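Local coordinates for cytochrome c552 (Thermochromatium tepidum, PDB 5ZE8), which carries five covalently bound hemes c and, as a low-potential multiheme cytochrome of a purple sulfur photosynthetic bacterium, probably transfers electrons, at residues Asp82-Gly87 and Lys114-Pro119; Gly94-Cys99 and Arg109-Lys114; Leu146-Lys151 and Asp230-Pro235. One frame throughout, in Å; residues are numbered along the deposited sequence.

Interaction 1. Residues Asp82-Gly87 and Lys114-Pro119; sequences DPTAEG and KLDAHP
P83 and L115 join two type I beta turns, D82-A85 and K114-A117, at the surface of the cytochrome c554-like region. The tight part is on the inner side: L115 N donates to P83 O at 2.9 Å, with an N-H...O angle of 158°, and L115 CB lies 3.4 Å from that same oxygen. CD1 of L115 then meets the pyrrolidine ring at P83 CB, 4.0 Å away, a small apolar patch that A66, L67 and Y76 extend inward. Toward solvent the contact is looser and polar. K114 leaves its backbone with CG anti to N, runs nearly straight past T84 O and bends only at its last torsion (chi4 53°), which brings the ammonium group round to that carbonyl. E86 meets K114 only through aliphatic and backbone atoms, since its carboxylate turns to T112 OG1 and T113 N, just ahead of K114 in the same loop, and to G87 N. D116 lies across T84, its OD2 3.4 Å from the methyl CG2. The lysine is thus held twice: NZ donates to T84 O at 3.0 Å, tilted 29° from the carbonyl plane, and makes a salt bridge to D116 OD1 at 2.9 Å.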
loop_
_atom_site.group_PDB
_atom_site.type_symbol
_atom_site.label_atom_id
_atom_site.label_comp_id
_atom_site.label_asym_id
_atom_site.label_seq_id
_atom_site.Cartn_x
_atom_site.Cartn_y
_atom_site.Cartn_z
ATOM N N ASP A 82 -19.422 13.017 3.909
ATOM C CA ASP A 82 -19.220 12.668 5.318
ATOM C C ASP A 82 -19.193 11.143 5.518
ATOM O O ASP A 82 -20.162 10.475 5.175
ATOM C CB ASP A 82 -20.381 13.239 6.097
ATOM C CG ASP A 82 -20.229 13.190 7.569
ATOM O OD1 ASP A 82 -19.581 12.282 8.165
ATOM O OD2 ASP A 82 -20.800 14.157 8.214
ATOM N N PRO A 83 -18.138 10.587 6.130
ATOM C CA PRO A 83 -18.158 9.144 6.402
ATOM C C PRO A 83 -19.069 8.713 7.523
ATOM O O PRO A 83 -19.220 7.513 7.731
ATOM C CB PRO A 83 -16.704 8.878 6.852
ATOM C CG PRO A 83 -16.232 10.172 7.317
ATOM C CD PRO A 83 -16.890 11.222 6.545
ATOM N N THR A 84 -19.726 9.673 8.199
ATOM C CA THR A 84 -20.707 9.369 9.242
ATOM C C THR A 84 -22.145 9.547 8.729
ATOM O O THR A 84 -23.063 9.492 9.531
ATOM C CB THR A 84 -20.562 10.243 10.443
ATOM O OG1 THR A 84 -20.685 11.583 10.011
ATOM C CG2 THR A 84 -19.237 10.015 11.084
ATOM N N ALA A 85 -22.320 9.667 7.427
ATOM C CA ALA A 85 -23.647 9.848 6.807
ATOM C C ALA A 85 -24.070 8.604 6.005
ATOM O O ALA A 85 -23.252 8.113 5.209
ATOM C CB ALA A 85 -23.687 11.101 5.983
ATOM N N GLU A 86 -25.351 8.196 6.125
ATOM C CA GLU A 86 -25.952 7.233 5.194
ATOM C C GLU A 86 -26.286 7.882 3.867
ATOM O O GLU A 86 -26.458 9.131 3.776
ATOM C CB GLU A 86 -27.216 6.568 5.802
ATOM C CG GLU A 86 -27.783 5.417 4.986
ATOM C CD GLU A 86 -26.778 4.288 4.739
ATOM O OE1 GLU A 86 -26.032 4.377 3.720
ATOM O OE2 GLU A 86 -26.785 3.335 5.567
ATOM N N GLY A 87 -26.283 7.058 2.804
ATOM C CA GLY A 87 -26.734 7.490 1.475
ATOM C C GLY A 87 -25.833 8.370 0.725
ATOM O O GLY A 87 -26.204 9.036 -0.251
ATOM N N LYS A 114 -22.545 4.652 6.082
ATOM C CA LYS A 114 -22.398 5.215 7.430
ATOM C C LYS A 114 -21.426 4.380 8.218
ATOM O O LYS A 114 -21.772 3.360 8.796
ATOM C CB LYS A 114 -23.792 5.269 8.133
ATOM C CG LYS A 114 -23.663 5.992 9.476
ATOM C CD LYS A 114 -25.031 6.351 10.026
ATOM C CE LYS A 114 -24.971 6.724 11.517
ATOM N NZ LYS A 114 -23.991 7.770 11.794
ATOM N N LEU A 115 -20.178 4.813 8.124
ATOM C CA LEU A 115 -19.061 3.943 8.518
ATOM C C LEU A 115 -18.933 3.838 10.025
ATOM O O LEU A 115 -18.248 2.937 10.509
ATOM C CB LEU A 115 -17.776 4.479 7.905
ATOM C CG LEU A 115 -17.796 4.526 6.370
ATOM C CD1 LEU A 115 -16.471 5.034 5.852
ATOM C CD2 LEU A 115 -18.254 3.199 5.746
ATOM N N ASP A 116 -19.551 4.754 10.798
ATOM C CA ASP A 116 -19.394 4.706 12.235
ATOM C C ASP A 116 -20.436 3.888 12.930
ATOM O O ASP A 116 -20.438 3.791 14.141
ATOM C CB ASP A 116 -19.351 6.108 12.881
ATOM C CG ASP A 116 -20.565 6.937 12.682
ATOM O OD1 ASP A 116 -21.367 6.626 11.827
ATOM O OD2 ASP A 116 -20.616 8.004 13.414
ATOM N N ALA A 117 -21.329 3.285 12.189
ATOM C CA ALA A 117 -22.460 2.581 12.783
ATOM C C ALA A 117 -22.217 1.253 13.402
ATOM O O ALA A 117 -23.066 0.811 14.215
ATOM C CB ALA A 117 -23.520 2.424 11.733
ATOM N N HIS A 118 -21.105 0.573 13.065
ATOM C CA HIS A 118 -20.925 -0.776 13.473
ATOM C C HIS A 118 -19.444 -1.131 13.421
ATOM O O HIS A 118 -18.805 -0.611 12.530
ATOM C CB HIS A 118 -21.765 -1.710 12.635
ATOM C CG HIS A 118 -21.847 -3.091 13.157
ATOM N ND1 HIS A 118 -20.861 -4.014 12.944
ATOM C CD2 HIS A 118 -22.852 -3.769 13.789
ATOM C CE1 HIS A 118 -21.200 -5.173 13.488
ATOM N NE2 HIS A 118 -22.428 -5.047 13.985
ATOM N N PRO A 119 -18.945 -1.976 14.318
ATOM C CA PRO A 119 -17.515 -2.353 14.231
ATOM C C PRO A 119 -17.138 -2.992 12.904
ATOM O O PRO A 119 -15.959 -2.883 12.518
ATOM C CB PRO A 119 -17.283 -3.327 15.389
ATOM C CG PRO A 119 -18.488 -3.262 16.258
ATOM C CD PRO A 119 -19.559 -2.566 15.519
#

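Interaction 2. Residues Gly94-Cys99 and Arg109-Lys114; sequences GKFPLC and RDQTTK. With HEC (heme c), chain C.
F96 and Q111 face each other from two loop segments whose backbones stay well apart, F96 CA and Q111 CA by 8.0 Å, P97 CA and T113 CA by 7.6 Å, and no hydrogen bond crosses between them; Q111, at positive phi, is the C-prime residue of the Schellman motif that ends helix 105-109. The gap is filled by the F96 ring, which CG anti to the backbone N (chi1 -176°) sends out to the 109-114 loop. Over one face lies the Q111 amide, CD 3.9 Å above the F96 ring plane and toward its rim, the two planes 38° apart; the Q111 chain bends at chi2 (72°), bringing OE1 to 3.4 Å from F96 CD1. The opposite face is covered by P97. At the ring edge T112 O sits 3.6 Å from F96 CZ. T113 CG2 fits between F96 CE1 and P97 CD, 3.6 Å from each, while its hydroxyl turns to A85 O. Two residues after P97, C99 SG, from the first cysteine of a CXXCH heme c motif, forms a thioether to heme CAB. The contact thus relies on packing, ring hydrogens at the CZ edge probably interacting weakly with T112 O, and ties the heme-bearing segment to a capped helix end.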
loop_
_atom_site.group_PDB
_atom_site.type_symbol
_atom_site.label_atom_id
_atom_site.label_comp_id
_atom_site.label_asym_id
_atom_site.label_seq_id
_atom_site.Cartn_x
_atom_site.Cartn_y
_atom_site.Cartn_z
ATOM N N GLY A 94 -22.196 10.128 -8.837
ATOM C CA GLY A 94 -23.493 9.800 -8.225
ATOM C C GLY A 94 -23.764 8.353 -7.807
ATOM O O GLY A 94 -24.896 8.000 -7.470
ATOM N N LYS A 95 -22.732 7.504 -7.842
ATOM C CA LYS A 95 -22.874 6.061 -7.551
ATOM C C LYS A 95 -22.468 5.813 -6.086
ATOM O O LYS A 95 -21.838 6.654 -5.474
ATOM C CB LYS A 95 -21.974 5.221 -8.421
ATOM C CG LYS A 95 -22.329 5.266 -9.925
ATOM C CD LYS A 95 -21.542 4.209 -10.660
ATOM C CE LYS A 95 -21.719 4.348 -12.160
ATOM N NZ LYS A 95 -20.610 3.586 -12.814
ATOM N N PHE A 96 -22.904 4.697 -5.577
ATOM C CA PHE A 96 -22.438 4.203 -4.269
ATOM C C PHE A 96 -20.913 4.352 -4.269
ATOM O O PHE A 96 -20.213 3.995 -5.241
ATOM C CB PHE A 96 -22.844 2.748 -4.075
ATOM C CG PHE A 96 -22.495 2.191 -2.718
ATOM C CD1 PHE A 96 -23.335 2.398 -1.692
ATOM C CD2 PHE A 96 -21.301 1.548 -2.507
ATOM C CE1 PHE A 96 -23.058 1.948 -0.414
ATOM C CE2 PHE A 96 -20.989 1.071 -1.254
ATOM C CZ PHE A 96 -21.858 1.297 -0.217
ATOM N N PRO A 97 -20.343 4.845 -3.187
ATOM C CA PRO A 97 -18.922 5.240 -3.241
ATOM C C PRO A 97 -17.974 4.052 -3.481
ATOM O O PRO A 97 -17.840 3.148 -2.594
ATOM C CB PRO A 97 -18.699 5.861 -1.875
ATOM C CG PRO A 97 -20.088 6.278 -1.375
ATOM C CD PRO A 97 -20.968 5.246 -1.911
ATOM N N LEU A 98 -17.240 4.059 -4.601
ATOM C CA LEU A 98 -16.439 2.927 -4.958
ATOM C C LEU A 98 -15.282 2.723 -3.959
ATOM O O LEU A 98 -14.794 1.581 -3.814
ATOM C CB LEU A 98 -15.866 3.024 -6.389
ATOM C CG LEU A 98 -14.738 4.028 -6.591
ATOM C CD1 LEU A 98 -14.092 3.780 -7.940
ATOM C CD2 LEU A 98 -15.016 5.514 -6.458
ATOM N N CYS A 99 -14.862 3.799 -3.250
ATOM C CA CYS A 99 -13.828 3.713 -2.242
ATOM C C CYS A 99 -14.113 2.581 -1.272
ATOM O O CYS A 99 -13.218 1.952 -0.736
ATOM C CB CYS A 99 -13.712 5.010 -1.477
ATOM S SG CYS A 99 -14.008 6.553 -2.380
ATOM N N ARG A 109 -20.378 -4.333 1.588
ATOM C CA ARG A 109 -21.133 -5.604 1.497
ATOM C C ARG A 109 -22.572 -5.458 2.005
ATOM O O ARG A 109 -23.472 -6.143 1.467
ATOM C CB ARG A 109 -20.428 -6.692 2.283
ATOM C CG ARG A 109 -21.024 -8.067 2.111
ATOM C CD ARG A 109 -20.038 -9.012 2.648
ATOM N NE ARG A 109 -20.481 -10.390 2.575
ATOM C CZ ARG A 109 -19.703 -11.397 2.868
ATOM N NH1 ARG A 109 -18.439 -11.182 3.267
ATOM N NH2 ARG A 109 -20.247 -12.646 2.757
ATOM N N ASP A 110 -22.792 -4.523 2.906
ATOM C CA ASP A 110 -24.104 -4.227 3.461
ATOM C C ASP A 110 -24.773 -3.022 2.789
ATOM O O ASP A 110 -25.867 -2.566 3.223
ATOM C CB ASP A 110 -23.956 -3.968 4.987
ATOM C CG ASP A 110 -23.803 -5.215 5.762
ATOM O OD1 ASP A 110 -23.984 -6.328 5.172
ATOM O OD2 ASP A 110 -23.376 -5.117 6.956
ATOM N N GLN A 111 -24.205 -2.517 1.674
ATOM C CA GLN A 111 -24.769 -1.326 0.963
ATOM C C GLN A 111 -25.012 -0.152 1.892
ATOM O O GLN A 111 -26.094 0.504 1.820
ATOM C CB GLN A 111 -26.060 -1.668 0.155
ATOM C CG GLN A 111 -26.370 -0.751 -1.055
ATOM C CD GLN A 111 -25.474 -0.902 -2.253
ATOM O OE1 GLN A 111 -25.423 0.042 -3.091
ATOM N NE2 GLN A 111 -24.811 -2.015 -2.413
ATOM N N THR A 112 -24.036 0.184 2.717
ATOM C CA THR A 112 -24.139 1.352 3.610
ATOM C C THR A 112 -22.901 2.227 3.552
ATOM O O THR A 112 -21.784 1.675 3.352
ATOM C CB THR A 112 -24.400 0.924 5.055
ATOM O OG1 THR A 112 -24.574 2.095 5.891
ATOM C CG2 THR A 112 -23.305 0.098 5.649
ATOM N N THR A 113 -23.095 3.522 3.716
ATOM C CA THR A 113 -22.035 4.505 3.700
ATOM C C THR A 113 -21.792 5.098 5.083
ATOM O O THR A 113 -20.884 5.901 5.233
ATOM C CB THR A 113 -22.208 5.619 2.645
ATOM O OG1 THR A 113 -23.317 6.485 3.025
ATOM C CG2 THR A 113 -22.534 5.016 1.316
ATOM N N LYS A 114 -22.545 4.652 6.082
ATOM C CA LYS A 114 -22.398 5.215 7.430
ATOM C C LYS A 114 -21.426 4.380 8.218
ATOM O O LYS A 114 -21.772 3.360 8.796
ATOM C CB LYS A 114 -23.792 5.269 8.133
ATOM C CG LYS A 114 -23.663 5.992 9.476
ATOM C CD LYS A 114 -25.031 6.351 10.026
ATOM C CE LYS A 114 -24.971 6.724 11.517
ATOM N NZ LYS A 114 -23.991 7.770 11.794
HETATM FE FE HEC C . -7.852 4.192 -2.045
HETATM C CHA HEC C . -4.728 4.380 -0.597
HETATM C CHB HEC C . -8.312 7.493 -1.386
HETATM C CHC HEC C . -10.741 4.135 -3.732
HETATM C CHD HEC C . -7.398 0.907 -2.717
HETATM N NA HEC C . -6.814 5.651 -1.227
HETATM C C1A HEC C . -5.510 5.531 -0.648
HETATM C C2A HEC C . -4.990 6.825 -0.295
HETATM C C3A HEC C . -5.963 7.700 -0.537
HETATM C C4A HEC C . -7.056 6.984 -1.115
HETATM C CMA HEC C . -5.936 9.183 -0.346
HETATM C CAA HEC C . -3.704 7.105 0.386
HETATM C CBA HEC C . -3.904 6.817 1.900
HETATM C CGA HEC C . -2.724 6.982 2.804
HETATM O O1A HEC C . -2.796 6.873 4.085
HETATM O O2A HEC C . -1.562 7.234 2.347
HETATM N NB HEC C . -9.301 5.584 -2.391
HETATM C C1B HEC C . -9.340 6.836 -1.990
HETATM C C2B HEC C . -10.609 7.397 -2.333
HETATM C C3B HEC C . -11.334 6.517 -3.066
HETATM C C4B HEC C . -10.439 5.325 -3.116
HETATM C CMB HEC C . -10.993 8.796 -1.982
HETATM C CAB HEC C . -12.645 6.612 -3.717
HETATM C CBB HEC C . -12.905 7.794 -4.453
HETATM N NC HEC C . -8.856 2.807 -3.045
HETATM C C1C HEC C . -10.059 2.948 -3.777
HETATM C C2C HEC C . -10.445 1.738 -4.413
HETATM C C3C HEC C . -9.514 0.787 -4.066
HETATM C C4C HEC C . -8.552 1.482 -3.209
HETATM C CMC HEC C . -11.684 1.540 -5.208
HETATM C CAC HEC C . -9.452 -0.636 -4.449
HETATM C CBC HEC C . -9.489 -0.887 -5.848
HETATM N ND HEC C . -6.425 2.915 -1.670
HETATM C C1D HEC C . -6.389 1.592 -1.972
HETATM C C2D HEC C . -5.153 0.970 -1.573
HETATM C C3D HEC C . -4.391 1.930 -1.053
HETATM C C4D HEC C . -5.190 3.160 -1.112
HETATM C CMD HEC C . -4.799 -0.460 -1.806
HETATM C CAD HEC C . -2.985 1.783 -0.455
HETATM C CBD HEC C . -2.058 2.131 -1.570
HETATM C CGD HEC C . -0.582 2.124 -1.167
HETATM O O1D HEC C . -0.189 1.667 -0.129
HETATM O O2D HEC C . 0.271 2.687 -1.936
#

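Interaction 3. Residues Leu146-Lys151 and Asp230-Pro235; sequences LRYGIK and DQRDNP. With HEC (heme c), chain C.
Y148 points its ring across to the backbone of Q231-D233, with its hydroxyl leading. CG stands anti to the carbonyl carbon (chi1 -69°), and the phenol reaches the amide of D233: D233 N donates to Y148 OH at 2.9 Å in an almost straight bond (177°). On its way the ring passes obliquely by the strand, Y148 CE1 coming within 3.4 Å of Q231 O and Y148 OH within 3.6 Å of R232 CA. The base of the same ring rests against the heme c substituents, CD1 being 3.7 Å from heme CBC, so the tyrosine spans heme rim and strand. R232 turns to the heme instead. Its chain is extended from CG to NE and lays the guanidinium face over the macrocycle near CHC and C4B, with NH1 3.4 Å from heme CBB; a positive charge there would be expected to raise the heme potential somewhat, other things being equal. L146 and D233 cross at about a right angle, L146 CD1 touching D233 OD2 at 3.6 Å. The other carboxylate oxygen, OD1, receives Q231 NE2 at 2.7 Å on its syn lone pair, with the acceptor in the Q231 amide plane, a bond that restrains the D233 carboxylate where L146 touches it. Strand 232-233 pairs antiparallel with 239-241 through R232 and L240, and follows helix 226-229. The 146-151 loop leads into strand 153-155, G149 bonding through its backbone to G227 and I150 packing on helix 105-109.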
loop_
_atom_site.group_PDB
_atom_site.type_symbol
_atom_site.label_atom_id
_atom_site.label_comp_id
_atom_site.label_asym_id
_atom_site.label_seq_id
_atom_site.Cartn_x
_atom_site.Cartn_y
_atom_site.Cartn_z
ATOM N N LEU A 146 -15.134 -2.597 -14.720
ATOM C CA LEU A 146 -14.143 -2.818 -13.601
ATOM C C LEU A 146 -14.911 -3.062 -12.317
ATOM O O LEU A 146 -15.826 -2.355 -12.029
ATOM C CB LEU A 146 -13.149 -1.656 -13.466
ATOM C CG LEU A 146 -12.137 -1.487 -14.613
ATOM C CD1 LEU A 146 -10.834 -0.870 -14.193
ATOM C CD2 LEU A 146 -11.785 -2.804 -15.215
ATOM N N ARG A 147 -14.534 -4.092 -11.604
ATOM C CA ARG A 147 -15.167 -4.563 -10.398
ATOM C C ARG A 147 -14.038 -4.441 -9.349
ATOM O O ARG A 147 -13.099 -5.216 -9.377
ATOM C CB ARG A 147 -15.522 -6.043 -10.509
ATOM C CG ARG A 147 -16.407 -6.481 -11.649
ATOM C CD ARG A 147 -16.589 -7.982 -11.524
ATOM N NE ARG A 147 -15.451 -8.816 -11.988
ATOM C CZ ARG A 147 -15.615 -10.010 -12.572
ATOM N NH1 ARG A 147 -16.851 -10.519 -12.751
ATOM N NH2 ARG A 147 -14.600 -10.709 -13.060
ATOM N N TYR A 148 -14.183 -3.552 -8.372
ATOM C CA TYR A 148 -13.081 -3.350 -7.399
ATOM C C TYR A 148 -13.373 -3.975 -6.065
ATOM O O TYR A 148 -14.522 -4.145 -5.643
ATOM C CB TYR A 148 -12.970 -1.838 -7.179
ATOM C CG TYR A 148 -12.464 -1.027 -8.350
ATOM C CD1 TYR A 148 -11.308 -1.330 -9.000
ATOM C CD2 TYR A 148 -13.119 0.091 -8.718
ATOM C CE1 TYR A 148 -10.828 -0.546 -10.022
ATOM C CE2 TYR A 148 -12.667 0.859 -9.778
ATOM C CZ TYR A 148 -11.530 0.523 -10.412
ATOM O OH TYR A 148 -11.035 1.325 -11.422
ATOM N N GLY A 149 -12.315 -4.371 -5.394
ATOM C CA GLY A 149 -12.370 -4.777 -4.019
ATOM C C GLY A 149 -13.242 -5.962 -3.820
ATOM O O GLY A 149 -13.108 -6.923 -4.583
ATOM N N ILE A 150 -14.184 -5.963 -2.902
ATOM C CA ILE A 150 -14.996 -7.118 -2.679
ATOM C C ILE A 150 -15.842 -7.519 -3.916
ATOM O O ILE A 150 -16.211 -8.680 -4.037
ATOM C CB ILE A 150 -16.024 -6.969 -1.498
ATOM C CG1 ILE A 150 -16.938 -5.721 -1.646
ATOM C CG2 ILE A 150 -15.295 -6.982 -0.190
ATOM C CD1 ILE A 150 -18.225 -5.753 -0.764
ATOM N N LYS A 151 -16.041 -6.585 -4.868
ATOM C CA LYS A 151 -16.818 -6.893 -6.043
ATOM C C LYS A 151 -16.063 -7.756 -7.062
ATOM O O LYS A 151 -16.696 -8.380 -7.942
ATOM C CB LYS A 151 -17.286 -5.622 -6.694
ATOM C CG LYS A 151 -18.165 -4.730 -5.832
ATOM C CD LYS A 151 -19.372 -5.463 -5.258
ATOM C CE LYS A 151 -20.177 -4.504 -4.381
ATOM N NZ LYS A 151 -21.479 -5.186 -4.044
ATOM N N ASP A 230 -4.828 -4.601 -7.412
ATOM C CA ASP A 230 -4.378 -4.825 -8.854
ATOM C C ASP A 230 -4.322 -3.486 -9.552
ATOM O O ASP A 230 -3.240 -3.059 -10.043
ATOM C CB ASP A 230 -5.279 -5.841 -9.547
ATOM C CG ASP A 230 -4.999 -6.019 -10.978
ATOM O OD1 ASP A 230 -4.030 -5.546 -11.485
ATOM O OD2 ASP A 230 -5.888 -6.553 -11.674
ATOM N N GLN A 231 -5.443 -2.770 -9.549
ATOM C CA GLN A 231 -5.526 -1.564 -10.414
ATOM C C GLN A 231 -6.658 -0.699 -9.934
ATOM O O GLN A 231 -7.593 -1.217 -9.350
ATOM C CB GLN A 231 -5.686 -1.954 -11.888
ATOM C CG GLN A 231 -5.462 -0.826 -12.867
ATOM C CD GLN A 231 -5.182 -1.212 -14.333
ATOM O OE1 GLN A 231 -4.528 -2.217 -14.643
ATOM N NE2 GLN A 231 -5.648 -0.360 -15.234
ATOM N N ARG A 232 -6.509 0.618 -10.092
ATOM C CA ARG A 232 -7.668 1.470 -10.043
ATOM C C ARG A 232 -7.496 2.523 -11.045
ATOM O O ARG A 232 -6.401 3.106 -11.124
ATOM C CB ARG A 232 -7.800 2.063 -8.621
ATOM C CG ARG A 232 -8.761 3.257 -8.602
ATOM C CD ARG A 232 -9.079 3.791 -7.230
ATOM N NE ARG A 232 -9.934 4.988 -7.328
ATOM C CZ ARG A 232 -9.703 6.151 -6.704
ATOM N NH1 ARG A 232 -10.571 7.122 -6.889
ATOM N NH2 ARG A 232 -8.620 6.372 -5.956
ATOM N N ASP A 233 -8.568 2.780 -11.832
ATOM C CA ASP A 233 -8.505 3.752 -12.927
ATOM C C ASP A 233 -9.375 4.928 -12.606
ATOM O O ASP A 233 -10.294 4.866 -11.775
ATOM C CB ASP A 233 -9.034 3.168 -14.206
ATOM C CG ASP A 233 -8.161 2.094 -14.811
ATOM O OD1 ASP A 233 -7.044 1.801 -14.385
ATOM O OD2 ASP A 233 -8.655 1.505 -15.836
ATOM N N ASN A 234 -9.019 6.041 -13.236
ATOM C CA ASN A 234 -9.881 7.205 -13.196
ATOM C C ASN A 234 -11.037 6.981 -14.182
ATOM O O ASN A 234 -11.144 5.922 -14.824
ATOM C CB ASN A 234 -9.054 8.490 -13.358
ATOM C CG ASN A 234 -8.778 8.863 -14.798
ATOM O OD1 ASN A 234 -9.148 8.153 -15.724
ATOM N ND2 ASN A 234 -8.129 9.997 -14.981
ATOM N N PRO A 235 -11.901 7.957 -14.322
ATOM C CA PRO A 235 -13.092 7.675 -15.133
ATOM C C PRO A 235 -12.807 7.691 -16.625
ATOM O O PRO A 235 -13.639 7.251 -17.436
ATOM C CB PRO A 235 -14.057 8.805 -14.761
ATOM C CG PRO A 235 -13.568 9.346 -13.460
ATOM C CD PRO A 235 -12.127 8.983 -13.298
HETATM FE FE HEC C . -7.852 4.192 -2.045
HETATM C CHA HEC C . -4.728 4.380 -0.597
HETATM C CHB HEC C . -8.312 7.493 -1.386
HETATM C CHC HEC C . -10.741 4.135 -3.732
HETATM C CHD HEC C . -7.398 0.907 -2.717
HETATM N NA HEC C . -6.814 5.651 -1.227
HETATM C C1A HEC C . -5.510 5.531 -0.648
HETATM C C2A HEC C . -4.990 6.825 -0.295
HETATM C C3A HEC C . -5.963 7.700 -0.537
HETATM C C4A HEC C . -7.056 6.984 -1.115
HETATM C CMA HEC C . -5.936 9.183 -0.346
HETATM C CAA HEC C . -3.704 7.105 0.386
HETATM C CBA HEC C . -3.904 6.817 1.900
HETATM C CGA HEC C . -2.724 6.982 2.804
HETATM O O1A HEC C . -2.796 6.873 4.085
HETATM O O2A HEC C . -1.562 7.234 2.347
HETATM N NB HEC C . -9.301 5.584 -2.391
HETATM C C1B HEC C . -9.340 6.836 -1.990
HETATM C C2B HEC C . -10.609 7.397 -2.333
HETATM C C3B HEC C . -11.334 6.517 -3.066
HETATM C C4B HEC C . -10.439 5.325 -3.116
HETATM C CMB HEC C . -10.993 8.796 -1.982
HETATM C CAB HEC C . -12.645 6.612 -3.717
HETATM C CBB HEC C . -12.905 7.794 -4.453
HETATM N NC HEC C . -8.856 2.807 -3.045
HETATM C C1C HEC C . -10.059 2.948 -3.777
HETATM C C2C HEC C . -10.445 1.738 -4.413
HETATM C C3C HEC C . -9.514 0.787 -4.066
HETATM C C4C HEC C . -8.552 1.482 -3.209
HETATM C CMC HEC C . -11.684 1.540 -5.208
HETATM C CAC HEC C . -9.452 -0.636 -4.449
HETATM C CBC HEC C . -9.489 -0.887 -5.848
HETATM N ND HEC C . -6.425 2.915 -1.670
HETATM C C1D HEC C . -6.389 1.592 -1.972
HETATM C C2D HEC C . -5.153 0.970 -1.573
HETATM C C3D HEC C . -4.391 1.930 -1.053
HETATM C C4D HEC C . -5.190 3.160 -1.112
HETATM C CMD HEC C . -4.799 -0.460 -1.806
HETATM C CAD HEC C . -2.985 1.783 -0.455
HETATM C CBD HEC C . -2.058 2.131 -1.570
HETATM C CGD HEC C . -0.582 2.124 -1.167
HETATM O O1D HEC C . -0.189 1.667 -0.129
HETATM O O2D HEC C . 0.271 2.687 -1.936
#

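Interactions 1 and 2 both lie in the cytochrome c554-like region, their centres 10 Å apart. Along the chain, 94-99 and 109-113 fall between the two segments of interaction 1, and K114 belongs to both contacts. T112 OG1 probably hydrogen-bonds to E86 OE2, and T113 OG1 to A85 O, joining them directly. Interaction 3 opens later, with its centre 14 Å from that of interaction 2 and 22 Å from that of interaction 1. It touches interaction 2 where L98 meets Y148 and R109 meets I150, beside helix 105-109. Interactions 2 and 3 also contact the same heme c, so distant parts of the chain together form one pocket of this five-heme protein, while interaction 1 lies at the surface.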